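JamJ (Lyngbya majuscula, PDB 5DOZ) binds NADPH as the enoyl reductase of a polyketide synthase and probably takes part in forming a cyclopropane ring on the growing chain. Local coordinates at residues V37-A43 and A80-G86; F139-H144 and I291-L295. One frame throughout, in Å; residues are numbered along the deposited sequence.

Interaction 1 of 2, residues V37-A43 and A80-G86; sequences VKVQIQA and AVGVIVG
Two classic beta bulges punctuate the antiparallel pairing of Lys38 to Ala43 with Val81 to Gly86. At one, Lys38 O accepts from both Val85 N (2.9 Å) and Gly86 N, which reach it from the same face of its carbonyl plane, the second less straight (144° at the hydrogen). At the other, Gln42 N lies in the carbonyl plane of Val81 O at 3.0 Å, while Ala43 N adds a weak bond to the same oxygen. Between them Gln40 and Val83 form a hydrogen-bonded pair, Gln40 N to Val83 O being 2.7 Å. Gly82 CA sits 3.1 Å from Gln40 O, and a CB there would run into that oxygen. The pair belongs to the GroES-like part of the reductase, where strand 112-115 flanks 37-43 and strand 99-103 flanks 80-86. Val83 CG1, placed between its backbone N and carbonyl carbon (chi1 57°), is approached by two amides: Gln40 lies alongside with OE1 at 3.5 Å from CG1, and Gln42 crosses it with its own OE1. Cutting Gln42 back to an alanine would probably leave Gly82 CA, which Gln42 CG covers at 3.8 Å, and one flank of Val83 CG1 without their cover. Val39 and Ile84 turn to the face away from Gln40 and Val83, where both touch Val100. Lys38 starts on the Gln40 face and leads away, NZ hydrogen-bonded to Asn29 OD1 and Gln30 O.

Interaction 2 of 2, residues F139-H144 and I291-L295; sequences FFTAYH and IWKKL. With NDP (NADPH dihydro-nicotinamide-adenine-dinucleotide phosphate), chain E.
Ile291 wedges between the rings of Phe140 and Tyr143. Its CG2, anti to the backbone N, lies over one face of Phe140, 4.0 Å from the ring centroid in a CH-pi contact, and also reaches Tyr143 CD1 at 3.9 Å. Its CD1 continues to His144 CB. At the far end of the Phe140 ring, CE1 comes within 3.6 Å of Trp292 CE3; the two aromatic groups meet rim to rim, planes 15° apart. Leu295 packs with CD2 at 3.8 Å from Tyr143 CD2 and CD1 against Phe139 CB. Here helix 136-149, which leads into the six-stranded parallel Rossmann sheet, packs against the C-terminal end of helix 287-293, with Leu295 at the N-cap position of the next helix. Tyr143 points toward 291-295, its CG anti to the backbone N (chi1 -177°), which brings OH to 3.2 Å from Lys294 CD, the lysine chain crossing the tyrosine at about a right angle. Farther out, Trp178 and Tyr147 meet the Tyr143 ring, and His144 ND1 is hydrogen-bonded to Asn148 OD1. Thr141 faces away from 291-295, its OG1 hydrogen-bonded to Ile137 O and 3.3 Å from C4N, the hydride-carrying nicotinamide carbon of NADPH.

In the fold
Interaction 1 closes in the chain before interaction 2 opens, and the two do not touch: their centres are 21 Å apart and their nearest atoms about 10 Å. The centre of interaction 1 lies about 20 Å from the centre of the chain, in the mixed sheet that also takes in strand 332-336; the centre of interaction 2, a buried helix contact, lies about 11 Å from the centre of the chain. Interaction 2 carries the link to the cofactor, since Thr141 lines the NADPH pocket on the side of helix 136-149 turned from 291-295. Leu277, which touches both Phe140 and Thr141, also gives its backbone N to NADPH, joining the aromatic packing to the pocket.

Interaction 1 of 2, residues V37-A43 and A80-G86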
loop_
_atom_site.group_PDB
_atom_site.type_symbol
_atom_site.label_atom_id
_atom_site.label_comp_id
_atom_site.label_asym_id
_atom_site.label_seq_id
_atom_site.Cartn_x
_atom_site.Cartn_y
_atom_site.Cartn_z
ATOM N N VAL A 37 -9.027 15.777 -14.154
ATOM C CA VAL A 37 -9.743 14.663 -14.754
ATOM C C VAL A 37 -10.843 14.208 -13.797
ATOM O O VAL A 37 -10.632 14.138 -12.580
ATOM C CB VAL A 37 -8.795 13.482 -15.063
ATOM C CG1 VAL A 37 -9.532 12.361 -15.784
ATOM C CG2 VAL A 37 -7.614 13.948 -15.907
ATOM N N LYS A 38 -12.020 13.929 -14.354
ATOM C CA LYS A 38 -13.121 13.347 -13.599
ATOM C C LYS A 38 -13.174 11.842 -13.876
ATOM O O LYS A 38 -13.248 11.417 -15.030
ATOM C CB LYS A 38 -14.448 14.011 -13.979
ATOM C CG LYS A 38 -15.617 13.637 -13.081
ATOM C CD LYS A 38 -16.848 14.474 -13.390
ATOM C CE LYS A 38 -18.043 14.040 -12.546
ATOM N NZ LYS A 38 -19.200 14.972 -12.705
ATOM N N VAL A 39 -13.130 11.047 -12.811
ATOM C CA VAL A 39 -13.129 9.588 -12.939
ATOM C C VAL A 39 -14.324 8.968 -12.232
ATOM O O VAL A 39 -14.586 9.272 -11.071
ATOM C CB VAL A 39 -11.825 8.966 -12.377
ATOM C CG1 VAL A 39 -11.841 7.451 -12.537
ATOM C CG2 VAL A 39 -10.601 9.572 -13.049
ATOM N N GLN A 40 -15.044 8.098 -12.938
ATOM C CA GLN A 40 -16.130 7.316 -12.337
ATOM C C GLN A 40 -15.536 6.117 -11.602
ATOM O O GLN A 40 -14.965 5.216 -12.226
ATOM C CB GLN A 40 -17.130 6.863 -13.405
ATOM C CG GLN A 40 -18.128 5.807 -12.933
ATOM C CD GLN A 40 -18.856 5.136 -14.082
ATOM O OE1 GLN A 40 -18.954 5.691 -15.185
ATOM N NE2 GLN A 40 -19.382 3.939 -13.831
ATOM N N ILE A 41 -15.670 6.116 -10.279
ATOM C CA ILE A 41 -15.069 5.091 -9.425
ATOM C C ILE A 41 -15.837 3.773 -9.509
ATOM O O ILE A 41 -17.063 3.752 -9.397
ATOM C CB ILE A 41 -14.995 5.556 -7.949
ATOM C CG1 ILE A 41 -14.157 6.838 -7.810
ATOM C CG2 ILE A 41 -14.465 4.447 -7.049
ATOM C CD1 ILE A 41 -12.673 6.683 -8.100
ATOM N N GLN A 42 -15.115 2.670 -9.681
ATOM C CA GLN A 42 -15.771 1.365 -9.836
ATOM C C GLN A 42 -15.418 0.326 -8.765
ATOM O O GLN A 42 -16.229 -0.542 -8.458
ATOM C CB GLN A 42 -15.554 0.820 -11.260
ATOM C CG GLN A 42 -16.045 1.799 -12.321
ATOM C CD GLN A 42 -16.259 1.182 -13.682
ATOM O OE1 GLN A 42 -15.479 1.415 -14.608
ATOM N NE2 GLN A 42 -17.323 0.398 -13.819
ATOM N N ALA A 43 -14.213 0.412 -8.203
ATOM C CA ALA A 43 -13.815 -0.465 -7.090
ATOM C C ALA A 43 -12.692 0.164 -6.265
ATOM O O ALA A 43 -11.748 0.728 -6.816
ATOM C CB ALA A 43 -13.416 -1.852 -7.597
ATOM N N ALA A 80 -7.902 3.516 -6.393
ATOM C CA ALA A 80 -9.115 2.946 -6.991
ATOM C C ALA A 80 -8.883 2.507 -8.434
ATOM O O ALA A 80 -7.814 2.710 -9.001
ATOM C CB ALA A 80 -10.263 3.952 -6.939
ATOM N N VAL A 81 -9.902 1.894 -9.017
ATOM C CA VAL A 81 -9.954 1.695 -10.455
ATOM C C VAL A 81 -11.268 2.311 -10.927
ATOM O O VAL A 81 -12.209 2.438 -10.144
ATOM C CB VAL A 81 -9.839 0.200 -10.838
ATOM C CG1 VAL A 81 -11.048 -0.592 -10.352
ATOM C CG2 VAL A 81 -9.660 0.042 -12.344
ATOM N N GLY A 82 -11.322 2.724 -12.189
ATOM C CA GLY A 82 -12.541 3.284 -12.741
ATOM C C GLY A 82 -12.410 3.697 -14.189
ATOM O O GLY A 82 -11.528 3.222 -14.905
ATOM N N VAL A 83 -13.295 4.590 -14.615
ATOM C CA VAL A 83 -13.356 5.010 -16.007
ATOM C C VAL A 83 -13.452 6.531 -16.079
ATOM O O VAL A 83 -14.215 7.159 -15.345
ATOM C CB VAL A 83 -14.494 4.280 -16.785
ATOM C CG1 VAL A 83 -15.856 4.498 -16.129
ATOM C CG2 VAL A 83 -14.523 4.691 -18.252
ATOM N N ILE A 84 -12.637 7.111 -16.953
ATOM C CA ILE A 84 -12.625 8.551 -17.173
ATOM C C ILE A 84 -13.939 9.018 -17.815
ATOM O O ILE A 84 -14.367 8.491 -18.847
ATOM C CB ILE A 84 -11.400 8.962 -18.022
ATOM C CG1 ILE A 84 -10.100 8.636 -17.262
ATOM C CG2 ILE A 84 -11.473 10.435 -18.409
ATOM C CD1 ILE A 84 -8.825 9.028 -17.982
ATOM N N VAL A 85 -14.570 10.005 -17.190
ATOM C CA VAL A 85 -15.847 10.533 -17.658
ATOM C C VAL A 85 -15.747 12.022 -18.023
ATOM O O VAL A 85 -16.659 12.576 -18.635
ATOM C CB VAL A 85 -16.962 10.281 -16.610
ATOM C CG1 VAL A 85 -16.805 11.203 -15.409
ATOM C CG2 VAL A 85 -18.347 10.431 -17.222
ATOM N N GLY A 86 -14.639 12.665 -17.654
ATOM C CA GLY A 86 -14.442 14.083 -17.957
ATOM C C GLY A 86 -12.991 14.509 -17.928
ATOM O O GLY A 86 -12.273 14.239 -16.960
#

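Interaction 2 of 2, residues F139-H144 and I291-L295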
loop_
_atom_site.group_PDB
_atom_site.type_symbol
_atom_site.label_atom_id
_atom_site.label_comp_id
_atom_site.label_asym_id
_atom_site.label_seq_id
_atom_site.Cartn_x
_atom_site.Cartn_y
_atom_site.Cartn_z
ATOM N N PHE A 139 1.917 -2.635 -4.928
ATOM C CA PHE A 139 3.031 -2.785 -5.857
ATOM C C PHE A 139 3.907 -1.546 -6.016
ATOM O O PHE A 139 5.123 -1.675 -6.122
ATOM C CB PHE A 139 2.556 -3.319 -7.212
ATOM C CG PHE A 139 2.399 -4.815 -7.240
ATOM C CD1 PHE A 139 3.494 -5.637 -7.500
ATOM C CD2 PHE A 139 1.164 -5.405 -6.991
ATOM C CE1 PHE A 139 3.357 -7.021 -7.524
ATOM C CE2 PHE A 139 1.020 -6.784 -7.013
ATOM C CZ PHE A 139 2.118 -7.594 -7.281
ATOM N N PHE A 140 3.302 -0.355 -6.031
ATOM C CA PHE A 140 4.085 0.885 -6.101
ATOM C C PHE A 140 4.904 1.122 -4.831
ATOM O O PHE A 140 6.030 1.609 -4.915
ATOM C CB PHE A 140 3.202 2.103 -6.398
ATOM C CG PHE A 140 2.729 2.194 -7.830
ATOM C CD1 PHE A 140 2.060 1.134 -8.440
ATOM C CD2 PHE A 140 2.930 3.355 -8.559
ATOM C CE1 PHE A 140 1.618 1.228 -9.749
ATOM C CE2 PHE A 140 2.489 3.461 -9.872
ATOM C CZ PHE A 140 1.828 2.398 -10.465
ATOM N N THR A 141 4.347 0.780 -3.666
ATOM C CA THR A 141 5.093 0.868 -2.405
ATOM C C THR A 141 6.215 -0.171 -2.374
ATOM O O THR A 141 7.356 0.150 -2.037
ATOM C CB THR A 141 4.183 0.685 -1.169
ATOM O OG1 THR A 141 3.102 1.624 -1.226
ATOM C CG2 THR A 141 4.964 0.889 0.138
ATOM N N ALA A 142 5.883 -1.409 -2.737
ATOM C CA ALA A 142 6.860 -2.494 -2.769
ATOM C C ALA A 142 7.973 -2.198 -3.761
ATOM O O ALA A 142 9.152 -2.355 -3.437
ATOM C CB ALA A 142 6.191 -3.822 -3.088
ATOM N N TYR A 143 7.602 -1.743 -4.958
ATOM C CA TYR A 143 8.591 -1.416 -5.977
ATOM C C TYR A 143 9.514 -0.297 -5.515
ATOM O O TYR A 143 10.739 -0.447 -5.569
ATOM C CB TYR A 143 7.953 -1.054 -7.328
ATOM C CG TYR A 143 8.995 -0.785 -8.403
ATOM C CD1 TYR A 143 9.640 0.460 -8.486
ATOM C CD2 TYR A 143 9.362 -1.777 -9.312
ATOM C CE1 TYR A 143 10.610 0.706 -9.454
ATOM C CE2 TYR A 143 10.330 -1.536 -10.288
ATOM C CZ TYR A 143 10.949 -0.295 -10.350
ATOM O OH TYR A 143 11.910 -0.046 -11.306
ATOM N N HIS A 144 8.936 0.820 -5.070
ATOM C CA HIS A 144 9.742 1.965 -4.649
ATOM C C HIS A 144 10.718 1.587 -3.531
ATOM O O HIS A 144 11.917 1.869 -3.623
ATOM C CB HIS A 144 8.869 3.148 -4.232
ATOM C CG HIS A 144 9.639 4.412 -4.000
ATOM N ND1 HIS A 144 10.269 5.097 -5.018
ATOM C CD2 HIS A 144 9.876 5.120 -2.870
ATOM C CE1 HIS A 144 10.867 6.166 -4.523
ATOM N NE2 HIS A 144 10.644 6.203 -3.221
ATOM N N ILE A 291 7.356 4.488 -12.130
ATOM C CA ILE A 291 7.195 3.160 -11.534
ATOM C C ILE A 291 6.334 2.275 -12.432
ATOM O O ILE A 291 6.702 1.135 -12.719
ATOM C CB ILE A 291 6.616 3.219 -10.099
ATOM C CG1 ILE A 291 7.645 3.822 -9.135
ATOM C CG2 ILE A 291 6.181 1.833 -9.616
ATOM C CD1 ILE A 291 7.121 4.050 -7.730
ATOM N N TRP A 292 5.211 2.816 -12.900
ATOM C CA TRP A 292 4.273 2.039 -13.706
ATOM C C TRP A 292 4.869 1.590 -15.033
ATOM O O TRP A 292 4.613 0.474 -15.479
ATOM C CB TRP A 292 2.964 2.799 -13.933
ATOM C CG TRP A 292 1.930 1.964 -14.616
ATOM C CD1 TRP A 292 1.306 2.237 -15.795
ATOM C CD2 TRP A 292 1.424 0.695 -14.174
ATOM N NE1 TRP A 292 0.426 1.229 -16.108
ATOM C CE2 TRP A 292 0.483 0.268 -15.132
ATOM C CE3 TRP A 292 1.677 -0.121 -13.060
ATOM C CZ2 TRP A 292 -0.214 -0.939 -15.010
ATOM C CZ3 TRP A 292 0.984 -1.322 -12.937
ATOM C CH2 TRP A 292 0.048 -1.717 -13.906
ATOM N N LYS A 293 5.651 2.470 -15.657
ATOM C CA LYS A 293 6.411 2.139 -16.862
ATOM C C LYS A 293 7.340 0.943 -16.642
ATOM O O LYS A 293 7.647 0.206 -17.580
ATOM C CB LYS A 293 7.244 3.336 -17.313
ATOM C CG LYS A 293 6.654 4.128 -18.467
ATOM C CD LYS A 293 7.730 4.956 -19.155
ATOM C CE LYS A 293 8.719 4.065 -19.897
ATOM N NZ LYS A 293 10.004 4.757 -20.187
ATOM N N LYS A 294 7.789 0.767 -15.403
ATOM C CA LYS A 294 8.703 -0.318 -15.062
ATOM C C LYS A 294 7.949 -1.543 -14.556
ATOM O O LYS A 294 8.566 -2.558 -14.229
ATOM C CB LYS A 294 9.749 0.146 -14.033
ATOM C CG LYS A 294 10.375 1.504 -14.347
ATOM C CD LYS A 294 11.872 1.531 -14.078
ATOM C CE LYS A 294 12.410 2.953 -13.960
ATOM N NZ LYS A 294 12.134 3.531 -12.611
ATOM N N LEU A 295 6.618 -1.452 -14.506
ATOM C CA LEU A 295 5.788 -2.538 -13.976
ATOM C C LEU A 295 4.765 -3.118 -14.944
ATOM O O LEU A 295 4.480 -4.317 -14.877
ATOM C CB LEU A 295 5.072 -2.113 -12.684
ATOM C CG LEU A 295 5.823 -2.130 -11.348
ATOM C CD1 LEU A 295 4.880 -1.722 -10.223
ATOM C CD2 LEU A 295 6.447 -3.484 -11.041
HETATM P PA NDP E . -2.671 -4.631 5.798
HETATM O O1A NDP E . -3.760 -4.305 6.802
HETATM O O2A NDP E . -3.001 -5.397 4.545
HETATM O O5B NDP E . -1.521 -5.467 6.549
HETATM C C5B NDP E . -1.414 -5.509 7.967
HETATM C C4B NDP E . -0.771 -6.840 8.319
HETATM O O4B NDP E . -0.061 -6.703 9.554
HETATM C C3B NDP E . -1.785 -7.960 8.527
HETATM O O3B NDP E . -1.979 -8.745 7.347
HETATM C C2B NDP E . -1.138 -8.818 9.583
HETATM O O2B NDP E . -0.453 -9.876 8.931
HETATM C C1B NDP E . -0.092 -7.944 10.251
HETATM N N9A NDP E . -0.421 -7.694 11.667
HETATM C C8A NDP E . -1.628 -7.379 12.164
HETATM N N7A NDP E . -1.559 -7.217 13.504
HETATM C C5A NDP E . -0.281 -7.431 13.874
HETATM C C6A NDP E . 0.489 -7.420 15.138
HETATM N N6A NDP E . -0.113 -7.134 16.313
HETATM N N1A NDP E . 1.816 -7.703 15.079
HETATM C C2A NDP E . 2.438 -7.988 13.920
HETATM N N3A NDP E . 1.793 -8.013 12.739
HETATM C C4A NDP E . 0.464 -7.746 12.657
HETATM O O3 NDP E . -1.886 -3.271 5.437
HETATM P PN NDP E . -0.926 -3.018 4.169
HETATM O O1N NDP E . -0.220 -4.284 3.789
HETATM O O2N NDP E . -1.703 -2.263 3.127
HETATM O O5D NDP E . 0.180 -2.009 4.767
HETATM C C5D NDP E . 0.990 -2.360 5.897
HETATM C C4D NDP E . 1.500 -1.101 6.599
HETATM O O4D NDP E . 2.176 -0.238 5.681
HETATM C C3D NDP E . 0.381 -0.269 7.191
HETATM O O3D NDP E . 0.846 0.241 8.439
HETATM C C2D NDP E . 0.177 0.859 6.195
HETATM O O2D NDP E . -0.392 2.047 6.767
HETATM C C1D NDP E . 1.585 1.064 5.666
HETATM N N1N NDP E . 1.603 1.604 4.306
HETATM C C2N NDP E . 2.437 2.621 4.047
HETATM C C3N NDP E . 2.727 3.013 2.745
HETATM C C7N NDP E . 3.847 3.983 2.494
HETATM O O7N NDP E . 3.836 4.705 1.511
HETATM N N7N NDP E . 4.852 4.033 3.364
HETATM C C4N NDP E . 1.822 2.575 1.612
HETATM C C5N NDP E . 1.047 1.397 1.994
HETATM C C6N NDP E . 0.895 1.012 3.325
HETATM P P2B NDP E . -0.106 -11.233 9.701
HETATM O O1X NDP E . -1.442 -11.763 10.171
HETATM O O2X NDP E . 0.547 -12.038 8.621
HETATM O O3X NDP E . 0.828 -10.818 10.811
#